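PDB 6V82: tryptophan synthase alpha chain, which probably catalyses the aldol cleavage of indoleglycerol phosphate to indole and glyceraldehyde 3-phosphate, the alpha-subunit half of the last step of tryptophan biosynthesis. Local coordinates for residues 43-48 with 74-79; 63-68 with 229-234. All blocks are in the same frame, centred on the assembly; numbering follows the deposited sequence.

Contact 1. Residues 43-48 with 74-79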
# COMPACT_ATOMS: atom_id res chain seq x y z
N LEU A 43 -10.03 -33.61 43.64
CA LEU A 43 -10.62 -32.71 42.66
C LEU A 43 -9.66 -31.58 42.35
O LEU A 43 -9.12 -30.95 43.26
CB LEU A 43 -11.94 -32.14 43.17
CG LEU A 43 -13.07 -33.16 43.07
CD1 LEU A 43 -14.37 -32.54 43.50
CD2 LEU A 43 -13.15 -33.71 41.64
N GLU A 44 -9.42 -31.33 41.06
CA GLU A 44 -8.67 -30.16 40.62
C GLU A 44 -9.68 -29.21 40.02
O GLU A 44 -10.21 -29.46 38.93
CB GLU A 44 -7.57 -30.50 39.63
CG GLU A 44 -6.72 -29.28 39.28
CD GLU A 44 -5.29 -29.65 38.87
OE1 GLU A 44 -4.92 -29.41 37.70
OE2 GLU A 44 -4.55 -30.18 39.74
N LEU A 45 -9.95 -28.12 40.73
CA LEU A 45 -11.00 -27.18 40.40
C LEU A 45 -10.39 -25.97 39.70
O LEU A 45 -9.57 -25.25 40.28
CB LEU A 45 -11.76 -26.80 41.67
CG LEU A 45 -13.09 -26.09 41.50
CD1 LEU A 45 -14.08 -26.96 40.72
CD2 LEU A 45 -13.63 -25.74 42.88
N GLY A 46 -10.76 -25.77 38.44
CA GLY A 46 -10.18 -24.68 37.67
C GLY A 46 -10.87 -23.35 37.92
O GLY A 46 -12.09 -23.23 37.75
N PHE A 47 -10.09 -22.36 38.36
CA PHE A 47 -10.51 -20.96 38.33
C PHE A 47 -10.41 -20.51 36.88
O PHE A 47 -9.30 -20.40 36.34
CB PHE A 47 -9.62 -20.12 39.27
CG PHE A 47 -10.23 -18.79 39.68
CD1 PHE A 47 -9.92 -18.24 40.93
CD2 PHE A 47 -11.06 -18.07 38.83
CE1 PHE A 47 -10.45 -17.00 41.33
CE2 PHE A 47 -11.59 -16.83 39.22
CZ PHE A 47 -11.29 -16.30 40.48
N PRO A 48 -11.53 -20.29 36.19
CA PRO A 48 -11.45 -19.96 34.76
C PRO A 48 -10.84 -18.58 34.56
O PRO A 48 -11.16 -17.63 35.28
CB PRO A 48 -12.91 -20.00 34.31
CG PRO A 48 -13.68 -19.76 35.55
CD PRO A 48 -12.92 -20.43 36.65
N GLU A 74 -16.38 -14.80 44.12
CA GLU A 74 -17.36 -15.08 45.16
C GLU A 74 -18.14 -16.37 44.90
O GLU A 74 -18.35 -17.15 45.84
CB GLU A 74 -18.33 -13.90 45.30
CG GLU A 74 -17.71 -12.65 45.94
CD GLU A 74 -17.11 -12.90 47.32
OE1 GLU A 74 -17.80 -13.47 48.21
OE2 GLU A 74 -15.94 -12.52 47.53
N THR A 75 -18.61 -16.62 43.66
CA THR A 75 -19.35 -17.86 43.44
C THR A 75 -18.43 -19.07 43.45
O THR A 75 -18.90 -20.19 43.67
CB THR A 75 -20.14 -17.84 42.13
OG1 THR A 75 -19.24 -17.89 41.02
CG2 THR A 75 -21.02 -16.61 42.03
N LEU A 76 -17.13 -18.87 43.21
CA LEU A 76 -16.17 -19.95 43.40
C LEU A 76 -16.17 -20.43 44.85
O LEU A 76 -16.13 -21.64 45.11
CB LEU A 76 -14.78 -19.47 42.98
CG LEU A 76 -13.60 -20.42 43.27
CD1 LEU A 76 -13.64 -21.68 42.41
CD2 LEU A 76 -12.30 -19.69 43.05
N LEU A 77 -16.26 -19.49 45.81
CA LEU A 77 -16.42 -19.87 47.21
C LEU A 77 -17.71 -20.64 47.42
O LEU A 77 -17.73 -21.64 48.16
CB LEU A 77 -16.38 -18.63 48.11
CG LEU A 77 -15.03 -17.91 48.16
CD1 LEU A 77 -15.11 -16.72 49.09
CD2 LEU A 77 -13.92 -18.85 48.58
N GLU A 78 -18.82 -20.20 46.81
CA GLU A 78 -20.07 -20.96 46.88
C GLU A 78 -19.88 -22.38 46.37
O GLU A 78 -20.43 -23.33 46.95
CB GLU A 78 -21.15 -20.31 46.04
CG GLU A 78 -21.78 -19.07 46.54
CD GLU A 78 -22.96 -18.71 45.66
OE1 GLU A 78 -23.82 -19.61 45.42
OE2 GLU A 78 -23.01 -17.56 45.17
N ILE A 79 -19.16 -22.52 45.25
CA ILE A 79 -18.96 -23.84 44.66
C ILE A 79 -18.19 -24.73 45.62
O ILE A 79 -18.58 -25.88 45.88
CB ILE A 79 -18.22 -23.71 43.32
CG1 ILE A 79 -19.17 -23.15 42.26
CG2 ILE A 79 -17.65 -25.06 42.90
CD1 ILE A 79 -18.46 -22.75 41.01
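Leu76 on helix 73-84 uses its two methyl branches on different partners of the strand segment: CD1 goes to Leu45, and CD2 to the ring of Phe47. Its CB already points toward the strand, and CG anti to the backbone N (chi1 173°) then places the fork between the two partners. The closer half of the contact is with Phe47. Leu76 CD2 sits 3.5 Å from Phe47 CD1 and 3.7 Å from Phe47 CE1, so one methyl rests along a single ring bond, approaching obliquely with the two side chains crossing at about a right angle. The first bond of Phe47 does not aim at the helix; its chi1 of -160° swings the ring across to Leu76.

The first side-chain bond of Leu45 is directed toward the helix, and one methyl makes the contact. Its CD2 is 4.1 Å from Leu76 CD1 and 4.1 Å from Ile79 CG2, spanning one helical turn. Leu45 and Leu76 run past each other in opposite directions, whereas Ile79 meets Leu45 at a slant with its branch methyl.

All four side chains are buried, and no hydrogen bond links the segments. Ala20 touches both Leu45 and Leu76, and Tyr108 of helix 106-115 packs against Leu76. In Glu44, a predicted proton acceptor, OE1 forms a salt bridge with Arg205 and OE2 a hydrogen bond with Tyr173 OH. Inward acid next to outward leucine is the alternation of a TIM-barrel strand, here packed against the helix of the beta-alpha-beta crossover that leads to the parallel strand 92-96.

Contact 2. Residues 63-68 with 229-234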
# COMPACT_ATOMS: atom_id res chain seq x y z
N HIS A 63 -13.26 -22.53 29.99
CA HIS A 63 -13.12 -21.28 30.72
C HIS A 63 -14.03 -20.19 30.14
O HIS A 63 -14.68 -19.45 30.89
CB HIS A 63 -11.65 -20.83 30.69
CG HIS A 63 -10.75 -21.65 31.56
ND1 HIS A 63 -9.55 -21.16 32.06
CD2 HIS A 63 -10.87 -22.91 32.05
CE1 HIS A 63 -8.98 -22.09 32.81
NE2 HIS A 63 -9.75 -23.16 32.81
N ASP A 64 -14.10 -20.08 28.81
CA ASP A 64 -15.00 -19.11 28.19
C ASP A 64 -16.43 -19.31 28.67
O ASP A 64 -17.12 -18.34 29.02
CB ASP A 64 -14.94 -19.19 26.66
CG ASP A 64 -13.58 -18.77 26.08
OD1 ASP A 64 -12.69 -18.35 26.86
OD2 ASP A 64 -13.40 -18.86 24.83
N ARG A 65 -16.90 -20.57 28.70
CA ARG A 65 -18.28 -20.84 29.12
C ARG A 65 -18.50 -20.43 30.58
O ARG A 65 -19.52 -19.82 30.90
CB ARG A 65 -18.62 -22.32 28.93
CG ARG A 65 -18.83 -22.76 27.49
CD ARG A 65 -19.44 -24.16 27.41
NE ARG A 65 -18.67 -25.14 28.15
CZ ARG A 65 -17.75 -25.94 27.61
NH1 ARG A 65 -17.50 -25.88 26.30
NH2 ARG A 65 -17.09 -26.80 28.37
N ALA A 66 -17.56 -20.76 31.46
CA ALA A 66 -17.73 -20.48 32.87
C ALA A 66 -17.83 -18.98 33.13
O ALA A 66 -18.65 -18.53 33.93
CB ALA A 66 -16.59 -21.11 33.66
N LEU A 67 -17.01 -18.18 32.43
CA LEU A 67 -17.02 -16.73 32.63
C LEU A 67 -18.23 -16.07 31.98
O LEU A 67 -18.73 -15.06 32.48
CB LEU A 67 -15.72 -16.12 32.09
CG LEU A 67 -14.51 -16.42 33.00
CD1 LEU A 67 -13.21 -15.94 32.37
CD2 LEU A 67 -14.70 -15.79 34.38
N ALA A 68 -18.73 -16.62 30.87
CA ALA A 68 -19.98 -16.12 30.32
C ALA A 68 -21.17 -16.48 31.19
O ALA A 68 -22.22 -15.83 31.09
CB ALA A 68 -20.18 -16.64 28.90
N ALA A 229 -10.97 -35.28 29.86
CA ALA A 229 -12.07 -36.18 29.54
C ALA A 229 -13.38 -35.75 30.20
O ALA A 229 -14.43 -35.73 29.54
CB ALA A 229 -11.72 -37.62 29.94
N PHE A 230 -13.33 -35.38 31.49
CA PHE A 230 -14.54 -34.99 32.21
C PHE A 230 -15.16 -33.73 31.61
O PHE A 230 -16.37 -33.68 31.35
CB PHE A 230 -14.22 -34.77 33.69
CG PHE A 230 -13.81 -36.03 34.41
CD1 PHE A 230 -14.49 -37.22 34.21
CD2 PHE A 230 -12.73 -36.03 35.28
CE1 PHE A 230 -14.11 -38.38 34.88
CE2 PHE A 230 -12.34 -37.18 35.95
CZ PHE A 230 -13.03 -38.36 35.74
N VAL A 231 -14.34 -32.70 31.38
CA VAL A 231 -14.84 -31.47 30.77
C VAL A 231 -15.47 -31.77 29.41
O VAL A 231 -16.59 -31.33 29.10
CB VAL A 231 -13.71 -30.43 30.64
CG1 VAL A 231 -14.10 -29.29 29.70
CG2 VAL A 231 -13.34 -29.89 32.01
N HIS A 232 -14.77 -32.55 28.59
CA HIS A 232 -15.28 -32.88 27.27
C HIS A 232 -16.61 -33.62 27.37
O HIS A 232 -17.52 -33.39 26.56
CB HIS A 232 -14.25 -33.71 26.51
CG HIS A 232 -14.74 -34.21 25.20
ND1 HIS A 232 -14.61 -33.49 24.03
CD2 HIS A 232 -15.36 -35.37 24.86
CE1 HIS A 232 -15.13 -34.17 23.03
NE2 HIS A 232 -15.59 -35.32 23.50
N GLN A 233 -16.75 -34.49 28.37
CA GLN A 233 -17.99 -35.23 28.53
C GLN A 233 -19.17 -34.31 28.86
O GLN A 233 -20.29 -34.56 28.41
CB GLN A 233 -17.81 -36.32 29.60
CG GLN A 233 -19.07 -37.11 29.94
CD GLN A 233 -19.77 -37.69 28.71
OE1 GLN A 233 -19.14 -38.00 27.70
NE2 GLN A 233 -21.09 -37.83 28.79
N THR A 234 -18.94 -33.24 29.62
CA THR A 234 -20.05 -32.34 29.91
C THR A 234 -20.56 -31.67 28.64
O THR A 234 -21.71 -31.22 28.60
CB THR A 234 -19.67 -31.27 30.96
OG1 THR A 234 -18.75 -30.32 30.40
CG2 THR A 234 -19.04 -31.91 32.20
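Arg65 reaches from helix 57-68 to Val231 on helix 229-236, a slender bridge between two helices far apart in the sequence. Along the first segment, His63 comes before it and turns elsewhere: its NE2 is hydrogen-bonded to Tyr17 OH on strand 13-19, the same tyrosine that Val231 touches. Asp64 faces another protein chain of the assembly, and its OD1 forms a salt bridge with a basic side chain of that chain.

A bend in the side chain explains how Arg65 gets across. It leaves the helix extended through chi2, then bends at chi3 (-55°), which brings the guanidinium to the second helix. NH2 comes 4.1 Å from Val231 CG1, and that methyl lies at the edge of the guanidinium, near its plane, while the two side chains meet at a slant. Val231 presents CG1 because this branch stands anti to its backbone N (chi1 166°). From Arg65 NH2 to Thr234 OG1 the distance is 4.4 Å, too long for a hydrogen bond.

That hydroxyl is engaged within its own helix. Thr234 OG1 donates to Val231 O at 2.7 Å, lying in the carbonyl plane on a lone pair, with an angle of 137° at the oxygen. The backbone N of Thr234 adds a weak bond to the same oxygen.

Farther along, Ala66 packs on Pro48 and Thr19, and Leu67 on a polar side chain of another protein chain.

Asp22 is the strongest polar partner of Arg65, through a salt bridge from NH2 to OD2, and NE is hydrogen-bonded elsewhere too. No hydrogen bond or salt bridge joins the two helical segments here: the valine methyl lies at the guanidinium edge, while the arginine's charge is probably balanced mainly by Asp22.

The segments alternate along the chain, 43-48, 63-68, 74-79 and then 229-234, and the centres of contacts 1 and 2 lie 13 Å apart. They also touch directly: Pro48, at the end of the first segment of contact 1, has its CA 3.5 Å from His63 ND1 and its CG 3.7 Å from Ala66 CB. Helix 57-68 thus packs on the chain that leaves strand 42-46. Both contacts lie near the predicted catalytic pair, and contact 1 includes Glu44. The side chain of Asp55 is about 10 Å from that of Phe47 and about 9 Å from that of Val231, while Glu44 is about 10 Å from Val231, side chain to side chain.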